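Local coordinates for protein KLLA0F20702p (Kluyveromyces lactis, PDB 5Y5A) that probably acts as the telomerase subunit Est1, binding Cdc13 to help recruit telomerase to yeast chromosome ends, at residues K304-E314 against K349-M360. Sequence-based numbering, arbitrary orientation.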
loop_
_atom_site.group_PDB
_atom_site.type_symbol
_atom_site.label_atom_id
_atom_site.label_comp_id
_atom_site.label_asym_id
_atom_site.label_seq_id
_atom_site.Cartn_x
_atom_site.Cartn_y
_atom_site.Cartn_z
ATOM N N LYS A 304 -12.953 -13.941 -22.721
ATOM C CA LYS A 304 -12.436 -14.572 -21.508
ATOM C C LYS A 304 -10.932 -14.817 -21.579
ATOM O O LYS A 304 -10.427 -15.801 -21.029
ATOM C CB LYS A 304 -13.168 -15.884 -21.229
ATOM C CG LYS A 304 -14.658 -15.696 -21.030
ATOM C CD LYS A 304 -15.310 -16.920 -20.433
ATOM C CE LYS A 304 -16.779 -16.654 -20.163
ATOM N NZ LYS A 304 -17.356 -17.643 -19.215
ATOM N N LYS A 305 -10.228 -13.918 -22.263
ATOM C CA LYS A 305 -8.782 -13.829 -22.136
ATOM C C LYS A 305 -8.456 -13.441 -20.701
ATOM O O LYS A 305 -9.185 -12.660 -20.083
ATOM C CB LYS A 305 -8.202 -12.801 -23.099
ATOM C CG LYS A 305 -8.556 -13.025 -24.550
ATOM C CD LYS A 305 -8.155 -11.814 -25.372
ATOM C CE LYS A 305 -8.597 -11.945 -26.818
ATOM N NZ LYS A 305 -8.228 -10.734 -27.597
ATOM N N ARG A 306 -7.366 -13.990 -20.188
ATOM C CA ARG A 306 -6.905 -13.747 -18.834
ATOM C C ARG A 306 -6.845 -12.285 -18.487
ATOM O O ARG A 306 -7.135 -11.890 -17.380
ATOM C CB ARG A 306 -5.502 -14.325 -18.657
ATOM C CG ARG A 306 -5.000 -14.400 -17.216
ATOM C CD ARG A 306 -4.302 -13.125 -16.807
ATOM N NE ARG A 306 -2.872 -13.291 -16.631
ATOM C CZ ARG A 306 -2.208 -12.851 -15.569
ATOM N NH1 ARG A 306 -0.908 -13.037 -15.472
ATOM N NH2 ARG A 306 -2.843 -12.226 -14.595
ATOM N N ILE A 307 -6.445 -11.487 -19.447
ATOM C CA ILE A 307 -6.281 -10.054 -19.234
ATOM C C ILE A 307 -7.624 -9.421 -18.867
ATOM O O ILE A 307 -7.683 -8.476 -18.082
ATOM C CB ILE A 307 -5.683 -9.352 -20.478
ATOM C CG1 ILE A 307 -5.272 -7.919 -20.135
ATOM C CG2 ILE A 307 -6.659 -9.364 -21.642
ATOM C CD1 ILE A 307 -4.128 -7.828 -19.141
ATOM N N ILE A 308 -8.703 -9.968 -19.415
ATOM C CA ILE A 308 -10.042 -9.483 -19.122
ATOM C C ILE A 308 -10.505 -9.956 -17.746
ATOM O O ILE A 308 -11.099 -9.184 -16.993
ATOM C CB ILE A 308 -11.047 -9.944 -20.188
ATOM C CG1 ILE A 308 -10.560 -9.545 -21.581
ATOM C CG2 ILE A 308 -12.426 -9.372 -19.905
ATOM C CD1 ILE A 308 -10.303 -8.062 -21.735
ATOM N N ASN A 309 -10.233 -11.221 -17.421
ATOM C CA ASN A 309 -10.580 -11.762 -16.109
ATOM C C ASN A 309 -9.880 -10.942 -15.034
ATOM O O ASN A 309 -10.488 -10.547 -14.037
ATOM C CB ASN A 309 -10.191 -13.247 -15.977
ATOM C CG ASN A 309 -10.797 -14.121 -17.057
ATOM O OD1 ASN A 309 -11.941 -13.933 -17.462
ATOM N ND2 ASN A 309 -10.026 -15.093 -17.526
ATOM N N MET A 310 -8.598 -10.679 -15.254
ATOM C CA MET A 310 -7.822 -9.863 -14.328
ATOM C C MET A 310 -8.403 -8.456 -14.167
ATOM O O MET A 310 -8.517 -7.961 -13.055
ATOM C CB MET A 310 -6.363 -9.765 -14.781
ATOM C CG MET A 310 -5.489 -8.949 -13.819
ATOM S SD MET A 310 -3.734 -9.329 -13.958
ATOM C CE MET A 310 -3.492 -9.139 -15.719
ATOM N N GLU A 311 -8.775 -7.811 -15.268
ATOM C CA GLU A 311 -9.276 -6.442 -15.159
ATOM C C GLU A 311 -10.635 -6.398 -14.453
ATOM O O GLU A 311 -10.912 -5.476 -13.689
ATOM C CB GLU A 311 -9.341 -5.791 -16.534
ATOM C CG GLU A 311 -7.955 -5.422 -17.050
ATOM C CD GLU A 311 -7.970 -4.824 -18.444
ATOM O OE1 GLU A 311 -9.040 -4.830 -19.089
ATOM O OE2 GLU A 311 -6.906 -4.348 -18.895
ATOM N N ILE A 312 -11.464 -7.411 -14.675
ATOM C CA ILE A 312 -12.720 -7.525 -13.939
ATOM C C ILE A 312 -12.481 -7.628 -12.428
ATOM O O ILE A 312 -13.188 -7.007 -11.630
ATOM C CB ILE A 312 -13.538 -8.735 -14.417
ATOM C CG1 ILE A 312 -14.028 -8.484 -15.844
ATOM C CG2 ILE A 312 -14.715 -8.996 -13.484
ATOM C CD1 ILE A 312 -14.877 -9.578 -16.401
ATOM N N MET A 313 -11.472 -8.390 -12.029
ATOM C CA MET A 313 -11.191 -8.536 -10.604
ATOM C C MET A 313 -10.600 -7.257 -10.026
ATOM O O MET A 313 -10.850 -6.934 -8.872
ATOM C CB MET A 313 -10.266 -9.721 -10.355
ATOM C CG MET A 313 -10.883 -11.037 -10.794
ATOM S SD MET A 313 -9.883 -12.451 -10.343
ATOM C CE MET A 313 -10.192 -13.525 -11.745
ATOM N N GLU A 314 -9.845 -6.514 -10.830
ATOM C CA GLU A 314 -9.315 -5.235 -10.373
ATOM C C GLU A 314 -10.419 -4.173 -10.259
ATOM O O GLU A 314 -10.409 -3.358 -9.355
ATOM C CB GLU A 314 -8.219 -4.729 -11.314
ATOM C CG GLU A 314 -7.594 -3.442 -10.824
ATOM C CD GLU A 314 -6.712 -2.775 -11.857
ATOM O OE1 GLU A 314 -6.336 -3.443 -12.830
ATOM O OE2 GLU A 314 -6.392 -1.579 -11.686
ATOM N N LYS A 349 -15.735 -14.755 -11.310
ATOM C CA LYS A 349 -14.356 -14.737 -11.801
ATOM C C LYS A 349 -13.410 -15.284 -10.724
ATOM O O LYS A 349 -12.502 -16.056 -11.015
ATOM C CB LYS A 349 -13.935 -13.322 -12.211
ATOM C CG LYS A 349 -14.631 -12.783 -13.468
ATOM C CD LYS A 349 -14.428 -13.715 -14.649
ATOM C CE LYS A 349 -15.029 -13.158 -15.913
ATOM N NZ LYS A 349 -14.900 -14.112 -17.054
ATOM N N ILE A 350 -13.647 -14.903 -9.477
ATOM C CA ILE A 350 -12.818 -15.381 -8.369
ATOM C C ILE A 350 -12.904 -16.914 -8.246
ATOM O O ILE A 350 -11.891 -17.585 -8.077
ATOM C CB ILE A 350 -13.217 -14.698 -7.045
ATOM C CG1 ILE A 350 -12.833 -13.214 -7.082
ATOM C CG2 ILE A 350 -12.558 -15.381 -5.834
ATOM C CD1 ILE A 350 -13.246 -12.434 -5.838
ATOM N N GLU A 351 -14.106 -17.464 -8.385
ATOM C CA GLU A 351 -14.312 -18.908 -8.265
ATOM C C GLU A 351 -13.718 -19.670 -9.444
ATOM O O GLU A 351 -13.094 -20.715 -9.275
ATOM C CB GLU A 351 -15.809 -19.207 -8.136
ATOM C CG GLU A 351 -16.182 -20.665 -8.085
ATOM C CD GLU A 351 -17.628 -20.861 -7.665
ATOM O OE1 GLU A 351 -18.351 -19.848 -7.518
ATOM O OE2 GLU A 351 -18.038 -22.019 -7.464
ATOM N N ILE A 352 -13.888 -19.126 -10.645
ATOM C CA ILE A 352 -13.524 -19.841 -11.862
ATOM C C ILE A 352 -12.093 -19.537 -12.326
ATOM O O ILE A 352 -11.441 -20.376 -12.956
ATOM C CB ILE A 352 -14.529 -19.503 -13.001
ATOM C CG1 ILE A 352 -15.949 -19.898 -12.583
ATOM C CG2 ILE A 352 -14.151 -20.173 -14.312
ATOM C CD1 ILE A 352 -17.001 -19.650 -13.648
ATOM N N ARG A 353 -11.596 -18.345 -12.008
ATOM C CA ARG A 353 -10.358 -17.863 -12.622
ATOM C C ARG A 353 -9.293 -17.447 -11.610
ATOM O O ARG A 353 -8.457 -16.598 -11.911
ATOM C CB ARG A 353 -10.654 -16.668 -13.543
ATOM C CG ARG A 353 -11.763 -16.886 -14.580
ATOM C CD ARG A 353 -11.348 -17.831 -15.686
ATOM N NE ARG A 353 -12.447 -18.067 -16.621
ATOM C CZ ARG A 353 -12.332 -18.748 -17.755
ATOM N NH1 ARG A 353 -11.166 -19.267 -18.111
ATOM N NH2 ARG A 353 -13.387 -18.913 -18.535
ATOM N N TYR A 354 -9.310 -18.034 -10.416
ATOM C CA TYR A 354 -8.392 -17.580 -9.375
ATOM C C TYR A 354 -6.935 -17.958 -9.648
ATOM O O TYR A 354 -6.023 -17.254 -9.223
ATOM C CB TYR A 354 -8.819 -18.116 -8.002
ATOM C CG TYR A 354 -8.698 -19.616 -7.824
ATOM C CD1 TYR A 354 -7.479 -20.203 -7.500
ATOM C CD2 TYR A 354 -9.811 -20.442 -7.942
ATOM C CE1 TYR A 354 -7.363 -21.576 -7.331
ATOM C CE2 TYR A 354 -9.705 -21.815 -7.772
ATOM C CZ TYR A 354 -8.481 -22.373 -7.464
ATOM O OH TYR A 354 -8.372 -23.728 -7.287
ATOM N N ILE A 355 -6.719 -19.057 -10.364
ATOM C CA ILE A 355 -5.377 -19.624 -10.511
ATOM C C ILE A 355 -4.351 -18.643 -11.102
ATOM O O ILE A 355 -3.293 -18.412 -10.516
ATOM C CB ILE A 355 -5.422 -20.891 -11.372
ATOM C CG1 ILE A 355 -6.248 -21.968 -10.664
ATOM C CG2 ILE A 355 -4.006 -21.390 -11.676
ATOM C CD1 ILE A 355 -6.372 -23.255 -11.461
ATOM N N LYS A 356 -4.668 -18.050 -12.248
ATOM C CA LYS A 356 -3.742 -17.126 -12.894
ATOM C C LYS A 356 -3.864 -15.687 -12.379
ATOM O O LYS A 356 -3.084 -14.811 -12.760
ATOM C CB LYS A 356 -3.961 -17.155 -14.404
ATOM C CG LYS A 356 -3.616 -18.490 -15.075
ATOM C CD LYS A 356 -3.892 -18.422 -16.569
ATOM C CE LYS A 356 -3.894 -19.811 -17.205
ATOM N NZ LYS A 356 -3.976 -19.744 -18.693
ATOM N N ASN A 357 -4.838 -15.439 -11.509
ATOM C CA ASN A 357 -5.122 -14.071 -11.097
ATOM C C ASN A 357 -5.082 -13.877 -9.586
ATOM O O ASN A 357 -5.547 -12.866 -9.086
ATOM C CB ASN A 357 -6.484 -13.641 -11.651
ATOM C CG ASN A 357 -6.532 -13.677 -13.179
ATOM O OD1 ASN A 357 -5.897 -12.858 -13.841
ATOM N ND2 ASN A 357 -7.277 -14.635 -13.743
ATOM N N ILE A 358 -4.495 -14.832 -8.868
ATOM C CA ILE A 358 -4.549 -14.836 -7.407
ATOM C C ILE A 358 -3.900 -13.589 -6.798
ATOM O O ILE A 358 -4.316 -13.122 -5.742
ATOM C CB ILE A 358 -3.877 -16.112 -6.827
ATOM C CG1 ILE A 358 -4.228 -16.295 -5.356
ATOM C CG2 ILE A 358 -2.369 -16.078 -7.020
ATOM C CD1 ILE A 358 -5.709 -16.479 -5.080
ATOM N N SER A 359 -2.914 -13.027 -7.484
ATOM C CA SER A 359 -2.223 -11.859 -6.968
ATOM C C SER A 359 -3.164 -10.653 -6.883
ATOM O O SER A 359 -3.074 -9.852 -5.954
ATOM C CB SER A 359 -1.013 -11.531 -7.836
ATOM O OG SER A 359 -0.468 -10.277 -7.474
ATOM N N MET A 360 -4.071 -10.537 -7.849
ATOM C CA MET A 360 -5.054 -9.457 -7.851
ATOM C C MET A 360 -6.142 -9.733 -6.808
ATOM O O MET A 360 -6.719 -8.808 -6.220
ATOM C CB MET A 360 -5.668 -9.284 -9.256
ATOM C CG MET A 360 -6.692 -8.144 -9.353
ATOM S SD MET A 360 -5.996 -6.508 -8.929
ATOM C CE MET A 360 -4.884 -6.312 -10.314
HETATM O O HOH W 1 -15.650 -17.038 -16.516
#
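Met313 and Asn357 interlock as reciprocal knobs into holes where two helices of the all-helical Est1 DNA/RNA-binding domain pack at a crossing angle of -49°. Met313 plugs into the surface of helix 349-360 among Lys349, Ile350, Asn357 and Met360; its CE ends 3.5 Å from Lys349 O and lies against CB of Arg353. Asn357 enters from the other side, among Arg306, Asn309, Met310 and Met313. Asn357 ND2 gives a nearly straight, in-plane bond to Arg353 O (2.9 Å), bridging the kink in its own helix and fixing the rotation of the amide. Asn357 OD1 is thereby turned to helix 306-314, where Met310 CB abuts it and NH2 of the poorly ordered Arg306 donates to it at a bent angle from above the carbonyl plane (3.2 Å). The amide of Asn309 lies nearly parallel to the Arg353 guanidinium, 19° between planes, but touches the CG-CD part of that chain. Bent at chi2 (-56°), Lys349 runs its methylenes past Ile312 to the Asn309 carbonyl. Toward the C-terminal end of helix 306-314 Met360 SD rests on Glu314 CB, while the Glu314 carboxylate bonds to Asn253 N. Lys349 NZ donates to Asn309 OD1 (3.0 Å) and to a water that also accepts from NZ of the poorly ordered Lys304 (3.2 Å).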